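Ethanolamine utilization protein EutL (Clostridium perfringens E str. JGS1987, PDB 4TME) forms trimers that build part of the shell of the ethanolamine-utilization microcompartment and binds ethanolamine, which probably controls the opening of its pores. Local coordinates at residues V113-D118 and A206-A211. Numbering follows the deposited sequence. Where two conformers were deposited one is given.
Sequences VSANED and AVQSVA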
loop_
_atom_site.group_PDB
_atom_site.type_symbol
_atom_site.label_atom_id
_atom_site.label_comp_id
_atom_site.label_asym_id
_atom_site.label_seq_id
_atom_site.Cartn_x
_atom_site.Cartn_y
_atom_site.Cartn_z
ATOM N N VAL C 113 -9.359 -4.571 20.702
ATOM C CA VAL C 113 -9.688 -3.896 21.936
ATOM C C VAL C 113 -9.104 -2.494 21.929
ATOM O O VAL C 113 -7.982 -2.286 21.483
ATOM C CB VAL C 113 -9.141 -4.669 23.142
ATOM C CG1 VAL C 113 -9.391 -3.898 24.440
ATOM C CG2 VAL C 113 -9.789 -6.047 23.202
ATOM N N SER C 114 -9.884 -1.533 22.398
ATOM C CA SER C 114 -9.422 -0.153 22.468
ATOM C C SER C 114 -8.412 0.058 23.593
ATOM O O SER C 114 -8.586 -0.455 24.689
ATOM C CB SER C 114 -10.604 0.799 22.682
ATOM O OG SER C 114 -10.105 2.124 22.888
ATOM N N ALA C 115 -7.383 0.865 23.316
ATOM C CA ALA C 115 -6.368 1.206 24.314
ATOM C C ALA C 115 -6.522 2.631 24.860
ATOM O O ALA C 115 -5.743 3.045 25.722
ATOM C CB ALA C 115 -4.964 1.024 23.701
ATOM N N ASN C 116 -7.517 3.390 24.391
ATOM C CA ASN C 116 -7.657 4.760 24.883
ATOM C C ASN C 116 -9.065 5.337 24.723
ATOM O O ASN C 116 -9.989 4.655 24.258
ATOM C CB ASN C 116 -6.617 5.679 24.195
ATOM C CG ASN C 116 -6.822 5.801 22.688
ATOM O OD1 ASN C 116 -7.800 5.305 22.129
ATOM N ND2 ASN C 116 -5.885 6.476 22.021
ATOM N N GLU C 117 -9.225 6.597 25.117
ATOM C CA GLU C 117 -10.569 7.137 25.334
ATOM C C GLU C 117 -11.367 7.231 24.042
ATOM O O GLU C 117 -12.577 6.980 24.053
ATOM C CB GLU C 117 -10.493 8.513 26.007
ATOM C CG GLU C 117 -11.859 9.156 26.287
ATOM C CD GLU C 117 -12.768 8.286 27.159
ATOM O OE1 GLU C 117 -12.256 7.617 28.086
ATOM O OE2 GLU C 117 -13.996 8.269 26.914
ATOM N N ASP C 118 -10.714 7.576 22.932
ATOM C CA ASP C 118 -11.445 7.725 21.673
ATOM C C ASP C 118 -11.226 6.557 20.708
ATOM O O ASP C 118 -11.576 6.648 19.528
ATOM C CB ASP C 118 -11.089 9.059 20.999
ATOM C CG ASP C 118 -9.642 9.145 20.590
ATOM O OD1 ASP C 118 -8.837 8.312 21.057
ATOM O OD2 ASP C 118 -9.306 10.065 19.806
ATOM N N ALA C 206 1.430 -4.153 27.391
ATOM C CA ALA C 206 2.472 -3.311 26.803
ATOM C C ALA C 206 1.893 -2.297 25.801
ATOM O O ALA C 206 2.320 -1.140 25.765
ATOM C CB ALA C 206 3.528 -4.171 26.130
ATOM N N VAL C 207 0.920 -2.707 24.992
ATOM C CA VAL C 207 0.286 -1.769 24.074
ATOM C C VAL C 207 -0.415 -0.665 24.870
ATOM O O VAL C 207 -0.296 0.522 24.538
ATOM C CB VAL C 207 -0.727 -2.457 23.123
ATOM C CG1 VAL C 207 -1.417 -1.406 22.266
ATOM C CG2 VAL C 207 -0.019 -3.472 22.205
ATOM N N GLN C 208 -1.089 -1.034 25.953
ATOM C CA GLN C 208 -1.808 -0.036 26.741
ATOM C C GLN C 208 -0.805 0.934 27.361
ATOM O O GLN C 208 -1.076 2.130 27.491
ATOM C CB GLN C 208 -2.680 -0.697 27.821
ATOM C CG GLN C 208 -3.870 -1.408 27.170
ATOM C CD GLN C 208 -4.971 -1.810 28.121
ATOM O OE1 GLN C 208 -4.910 -1.552 29.330
ATOM N NE2 GLN C 208 -6.022 -2.433 27.564
ATOM N N SER C 209 0.356 0.407 27.724
ATOM C CA SER C 209 1.394 1.226 28.334
ATOM C C SER C 209 1.865 2.304 27.367
ATOM O O SER C 209 2.030 3.461 27.761
ATOM C CB SER C 209 2.583 0.378 28.775
ATOM O OG SER C 209 3.599 1.218 29.303
ATOM N N VAL C 210 2.068 1.930 26.105
ATOM C CA VAL C 210 2.541 2.897 25.104
ATOM C C VAL C 210 1.451 3.920 24.840
ATOM O O VAL C 210 1.702 5.129 24.757
ATOM C CB VAL C 210 2.962 2.220 23.772
ATOM C CG1 VAL C 210 3.385 3.259 22.745
ATOM C CG2 VAL C 210 4.127 1.278 24.016
ATOM N N ALA C 211 0.217 3.436 24.704
ATOM C CA ALA C 211 -0.884 4.335 24.440
ATOM C C ALA C 211 -1.011 5.374 25.540
ATOM O O ALA C 211 -1.284 6.546 25.273
ATOM C CB ALA C 211 -2.194 3.525 24.279
HETATM O O HOH W 1 -3.890 2.477 27.732
HETATM O O HOH W 2 -3.958 7.921 23.667
#
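The Ala211 methyl points almost straight at that of Ala115, which meets it obliquely, CB to CB at 3.8 Å; Ala211 CB also lies 3.9 Å from Ala115 O. The touch sits where the chain leaves strand 112-114, and with small methyls facing each other the backbones come close, the CA atoms of Ala115 and Gln208 5.3 Å apart. One turn before Ala211, Gln208 runs alongside the same Ala115 methyl, its CG 4.4 Å from Ala115 CB. With chi2 nearly extended at -166°, the amide is carried past Ala115 toward the N-terminal residues, where NE2 bonds to Asn3 OD1. Polar joining is left to water: one molecule donates to Ala115 O and to Gln208 O, at 2.8 Å each. A second accepts from Asn116 ND2 at 2.9 Å and gives a weak bond to Ala211 O. The turn itself is shaped by Ser114, whose OG takes the N-H of Asn116 (3.2 Å, 158°) and also bonds to Asp119. Ile121 and Tyr123 extend the apolar patch around Ala115. An ST turn thus leads out of strand 112-114 beside the C-terminal part of helix 193-212, within the alpha+beta fold of BMC domains, helices packed on an antiparallel sheet.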